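Long-range contacts in actinorhodin polyketide putative beta-ketoacyl synthase 2 (Streptomyces coelicolor A3, PDB 1TQY), which probably acts as the chain length factor of the actinorhodin polyketide synthase, a beta-ketoacyl synthase relative thought to help set the length of the polyketide chain: residues Leu189-Gly194 and Gly239-Leu244; Thr391-Ala396 and Asn403-Leu408. All coordinates share one frame; numbering follows the deposited sequence.

Interaction 1. Residues Leu189-Gly194 and Gly239-Leu244; sequences LVVSGG and GAILVL
Ser192 O is gripped by two neighbouring groups of the facing strand: Leu242 N donates to it at 2.7 Å, with an N-H...O angle of 172°, and Ile241 CA adds a C-H...O contact at 3.4 Å. The return bond from Ser192 N to Leu242 O closes an antiparallel hydrogen-bonded pair. The same arrangement recurs at Val190 with Leu244 and at Gly194 with Ala240, where the Ala240 N to Gly194 O bond is longer (3.1 Å) and more bent (144°).

Side chains then fill the two faces. Val191 CG1 meets Ile241 CG2 obliquely at 3.4 Å, tighter than ordinary van der Waals contact, while Leu189 CG rests 3.9 Å from Val243 CG1. With Ile241 CG1 beside its own backbone N (chi1 -68°), the branch swings its CD1 over the glycine backbone, 3.6 Å from Gly194 N. Ile241 and Val243 pack on helix 78-93. Val190, Ser192, Leu242 and Leu244 line the other face, against helices 171-185 and 345-359; there the hydroxyl of Ser192 turns to Val109 O, on the next strand of the sheet.

Every residue here is buried, so the six backbone bonds satisfy polar groups in a setting where water would probably be a poor substitute, while apolar side chains on both sides of the strand pair pack against the surrounding helices.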
loop_
_atom_site.group_PDB
_atom_site.type_symbol
_atom_site.label_atom_id
_atom_site.label_comp_id
_atom_site.label_asym_id
_atom_site.label_seq_id
_atom_site.Cartn_x
_atom_site.Cartn_y
_atom_site.Cartn_z
ATOM N N LEU B 189 15.798 -9.024 -9.688
ATOM C CA LEU B 189 14.502 -9.365 -10.237
ATOM C C LEU B 189 13.402 -8.926 -9.295
ATOM O O LEU B 189 13.528 -9.039 -8.072
ATOM C CB LEU B 189 14.428 -10.877 -10.500
ATOM C CG LEU B 189 13.185 -11.457 -11.180
ATOM C CD1 LEU B 189 13.501 -12.806 -11.781
ATOM C CD2 LEU B 189 12.043 -11.574 -10.171
ATOM N N VAL B 190 12.324 -8.421 -9.881
ATOM C CA VAL B 190 11.184 -7.962 -9.113
ATOM C C VAL B 190 9.899 -8.296 -9.857
ATOM O O VAL B 190 9.746 -7.989 -11.045
ATOM C CB VAL B 190 11.253 -6.437 -8.860
ATOM C CG1 VAL B 190 9.948 -5.961 -8.229
ATOM C CG2 VAL B 190 12.427 -6.113 -7.934
ATOM N N VAL B 191 8.983 -8.958 -9.158
ATOM C CA VAL B 191 7.694 -9.322 -9.733
ATOM C C VAL B 191 6.765 -8.177 -9.362
ATOM O O VAL B 191 6.654 -7.802 -8.194
ATOM C CB VAL B 191 7.180 -10.651 -9.143
ATOM C CG1 VAL B 191 5.751 -10.906 -9.599
ATOM C CG2 VAL B 191 8.080 -11.781 -9.591
ATOM N N SER B 192 6.086 -7.622 -10.352
ATOM C CA SER B 192 5.262 -6.456 -10.083
ATOM C C SER B 192 3.990 -6.436 -10.894
ATOM O O SER B 192 3.919 -6.985 -11.993
ATOM C CB SER B 192 6.085 -5.193 -10.397
ATOM O OG SER B 192 5.455 -4.020 -9.915
ATOM N N GLY B 193 2.981 -5.780 -10.348
ATOM C CA GLY B 193 1.724 -5.695 -11.048
ATOM C C GLY B 193 0.601 -5.486 -10.072
ATOM O O GLY B 193 0.785 -4.982 -8.963
ATOM N N GLY B 194 -0.581 -5.896 -10.503
ATOM C CA GLY B 194 -1.758 -5.758 -9.679
ATOM C C GLY B 194 -2.920 -6.455 -10.343
ATOM O O GLY B 194 -2.935 -6.690 -11.558
ATOM N N GLY B 239 -6.195 -8.219 -14.298
ATOM C CA GLY B 239 -5.016 -7.378 -14.343
ATOM C C GLY B 239 -3.831 -8.089 -14.953
ATOM O O GLY B 239 -3.979 -8.934 -15.838
ATOM N N ALA B 240 -2.641 -7.750 -14.477
ATOM C CA ALA B 240 -1.437 -8.364 -14.998
ATOM C C ALA B 240 -0.310 -8.321 -13.997
ATOM O O ALA B 240 -0.288 -7.496 -13.089
ATOM C CB ALA B 240 -1.013 -7.661 -16.272
ATOM N N ILE B 241 0.623 -9.239 -14.161
ATOM C CA ILE B 241 1.786 -9.282 -13.301
ATOM C C ILE B 241 2.924 -9.392 -14.294
ATOM O O ILE B 241 2.808 -10.088 -15.302
ATOM C CB ILE B 241 1.758 -10.518 -12.387
ATOM C CG1 ILE B 241 0.610 -10.393 -11.366
ATOM C CG2 ILE B 241 3.093 -10.674 -11.681
ATOM C CD1 ILE B 241 0.767 -9.260 -10.345
ATOM N N LEU B 242 4.007 -8.674 -14.053
ATOM C CA LEU B 242 5.137 -8.768 -14.957
ATOM C C LEU B 242 6.433 -8.907 -14.197
ATOM O O LEU B 242 6.524 -8.546 -13.026
ATOM C CB LEU B 242 5.210 -7.571 -15.914
ATOM C CG LEU B 242 4.430 -6.269 -15.728
ATOM C CD1 LEU B 242 4.814 -5.340 -16.883
ATOM C CD2 LEU B 242 2.911 -6.522 -15.737
ATOM N N VAL B 243 7.430 -9.456 -14.876
ATOM C CA VAL B 243 8.736 -9.672 -14.282
ATOM C C VAL B 243 9.692 -8.610 -14.801
ATOM O O VAL B 243 9.926 -8.504 -15.999
ATOM C CB VAL B 243 9.262 -11.087 -14.639
ATOM C CG1 VAL B 243 10.671 -11.279 -14.108
ATOM C CG2 VAL B 243 8.327 -12.137 -14.056
ATOM N N LEU B 244 10.209 -7.795 -13.895
ATOM C CA LEU B 244 11.148 -6.769 -14.289
ATOM C C LEU B 244 12.479 -7.171 -13.701
ATOM O O LEU B 244 12.533 -7.772 -12.624
ATOM C CB LEU B 244 10.748 -5.403 -13.732
ATOM C CG LEU B 244 9.290 -4.970 -13.709
ATOM C CD1 LEU B 244 9.256 -3.461 -13.600
ATOM C CD2 LEU B 244 8.549 -5.437 -14.945
#

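Interaction 2. Residues Thr391-Ala396 and Asn403-Leu408; sequences TALVLA and NSAAVL
Val394 and Ala406 form the central hydrogen-bonded pair of this antiparallel ladder: Val394 N reaches Ala406 O at 2.8 Å, lying in the plane of that carbonyl, and Ala406 N returns a bond to Val394 O. Leu408 N binds Ala392 O just as closely (2.8 Å) and more nearly straight, at 173°. Its counterpart from Ala392 N to Leu408 O is longer, at 3.0 Å, and approaches that carbonyl with the donor tilted from its plane. Ala396 and Ser404 make the third pair, where the bond from Ser404 N is the most bent of the six, at 130°.

Alternating with these bonds are C-H...O contacts, the shortest being Ala405 CA to Val394 O and Thr391 CA to Leu408 O, both 3.3 Å. Thr391 also turns its methyl to the facing strand: CG2 stands anti to the backbone N, which sets it 3.5 Å from Leu408 O and alongside Val407 CG2.

Packing differs on the two faces. On one, Leu395 extends CD2 to within 3.7 Å of Ala405 CB, whereas Leu393 CD1 lies closest to Ala406 O, at 3.7 Å, and more loosely against Ala405 CB; helices 281-292 and 310-324 cover these leucines. On the other, Val394 CG2 faces Leu408 CD1 at 4.3 Å, beneath helix 345-359. The hydroxyl of Ser404 binds Asp174 of helix 171-185, and the side-chain nitrogen ND2 of Asn403 is hydrogen-bonded to Asp270 OD1 and Thr268 OG1.

Strands 391-398 and 402-410 thus build a regular beta hairpin. Its first arm pairs in parallel with strand 301-303 and its second antiparallel with 260-269, placing the hairpin inside the C-terminal sheet of the layered alpha-beta-alpha-beta-alpha thiolase fold.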
loop_
_atom_site.group_PDB
_atom_site.type_symbol
_atom_site.label_atom_id
_atom_site.label_comp_id
_atom_site.label_asym_id
_atom_site.label_seq_id
_atom_site.Cartn_x
_atom_site.Cartn_y
_atom_site.Cartn_z
ATOM N N THR B 391 8.443 3.980 -28.840
ATOM C CA THR B 391 8.347 4.545 -27.499
ATOM C C THR B 391 6.885 4.810 -27.192
ATOM O O THR B 391 6.176 5.426 -27.983
ATOM C CB THR B 391 9.131 5.863 -27.389
ATOM O OG1 THR B 391 10.515 5.611 -27.655
ATOM C CG2 THR B 391 8.987 6.456 -25.995
ATOM N N ALA B 392 6.436 4.343 -26.037
ATOM C CA ALA B 392 5.056 4.528 -25.650
ATOM C C ALA B 392 4.967 5.164 -24.278
ATOM O O ALA B 392 5.820 4.921 -23.422
ATOM C CB ALA B 392 4.337 3.183 -25.640
ATOM N N LEU B 393 3.951 6.005 -24.087
ATOM C CA LEU B 393 3.700 6.640 -22.796
ATOM C C LEU B 393 2.398 6.010 -22.294
ATOM O O LEU B 393 1.428 5.895 -23.045
ATOM C CB LEU B 393 3.511 8.164 -22.932
ATOM C CG LEU B 393 3.026 8.870 -21.651
ATOM C CD1 LEU B 393 4.149 8.920 -20.637
ATOM C CD2 LEU B 393 2.539 10.300 -21.963
ATOM N N VAL B 394 2.395 5.574 -21.038
ATOM C CA VAL B 394 1.220 4.965 -20.416
ATOM C C VAL B 394 0.802 5.871 -19.262
ATOM O O VAL B 394 1.637 6.300 -18.467
ATOM C CB VAL B 394 1.527 3.538 -19.881
ATOM C CG1 VAL B 394 0.286 2.945 -19.199
ATOM C CG2 VAL B 394 1.955 2.634 -21.039
ATOM N N LEU B 395 -0.492 6.160 -19.183
ATOM C CA LEU B 395 -1.043 7.047 -18.159
ATOM C C LEU B 395 -2.109 6.377 -17.301
ATOM O O LEU B 395 -2.877 5.552 -17.788
ATOM C CB LEU B 395 -1.677 8.259 -18.838
ATOM C CG LEU B 395 -0.745 9.051 -19.747
ATOM C CD1 LEU B 395 -1.479 10.233 -20.348
ATOM C CD2 LEU B 395 0.448 9.510 -18.930
ATOM N N ALA B 396 -2.176 6.751 -16.031
ATOM C CA ALA B 396 -3.192 6.187 -15.157
ATOM C C ALA B 396 -3.527 7.203 -14.091
ATOM O O ALA B 396 -2.649 7.917 -13.624
ATOM C CB ALA B 396 -2.685 4.905 -14.499
ATOM N N ASN B 403 -2.006 10.768 -10.052
ATOM C CA ASN B 403 -1.520 10.743 -11.426
ATOM C C ASN B 403 -0.300 9.862 -11.540
ATOM O O ASN B 403 0.559 9.869 -10.662
ATOM C CB ASN B 403 -1.133 12.144 -11.889
ATOM C CG ASN B 403 -2.294 13.081 -11.897
ATOM O OD1 ASN B 403 -3.283 12.840 -12.574
ATOM N ND2 ASN B 403 -2.193 14.151 -11.129
ATOM N N SER B 404 -0.216 9.118 -12.635
ATOM C CA SER B 404 0.916 8.242 -12.834
ATOM C C SER B 404 1.221 8.097 -14.316
ATOM O O SER B 404 0.327 7.869 -15.136
ATOM C CB SER B 404 0.614 6.880 -12.209
ATOM O OG SER B 404 1.748 6.052 -12.238
ATOM N N ALA B 405 2.496 8.241 -14.653
ATOM C CA ALA B 405 2.932 8.135 -16.032
ATOM C C ALA B 405 4.145 7.221 -16.135
ATOM O O ALA B 405 4.987 7.186 -15.237
ATOM C CB ALA B 405 3.261 9.512 -16.577
ATOM N N ALA B 406 4.233 6.488 -17.238
ATOM C CA ALA B 406 5.330 5.560 -17.446
ATOM C C ALA B 406 5.726 5.540 -18.909
ATOM O O ALA B 406 4.876 5.432 -19.793
ATOM C CB ALA B 406 4.919 4.169 -17.005
ATOM N N VAL B 407 7.019 5.649 -19.171
ATOM C CA VAL B 407 7.490 5.624 -20.549
ATOM C C VAL B 407 8.221 4.314 -20.816
ATOM O O VAL B 407 9.086 3.907 -20.046
ATOM C CB VAL B 407 8.382 6.858 -20.849
ATOM C CG1 VAL B 407 9.181 7.218 -19.630
ATOM C CG2 VAL B 407 9.293 6.572 -22.040
ATOM N N LEU B 408 7.847 3.647 -21.903
ATOM C CA LEU B 408 8.439 2.364 -22.276
ATOM C C LEU B 408 9.161 2.468 -23.614
ATOM O O LEU B 408 8.823 3.308 -24.447
ATOM C CB LEU B 408 7.342 1.302 -22.391
ATOM C CG LEU B 408 6.426 1.106 -21.180
ATOM C CD1 LEU B 408 5.351 0.113 -21.518
ATOM C CD2 LEU B 408 7.245 0.630 -19.991
#

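Interactions 1 and 2 illustrate how the thiolase fold repeats one design: each is a buried antiparallel strand pair, and the two are about 16 Å apart between centres and about 7 Å between nearest atoms, without touching. Helices 171-185 and 345-359 receive side chains from both. Val350, for example, meets Leu242 from interaction 1 and Leu408 from interaction 2. Strand 11-20 pairs with 238-246 and with 260-269, and 260-269 with 402-410, so neighbouring strands connect the two pairings. The bound sodium ion lies about 13 Å from Gly239, at some remove from interaction 1; Pro21 and Gln58, which bind it, belong to neither contact.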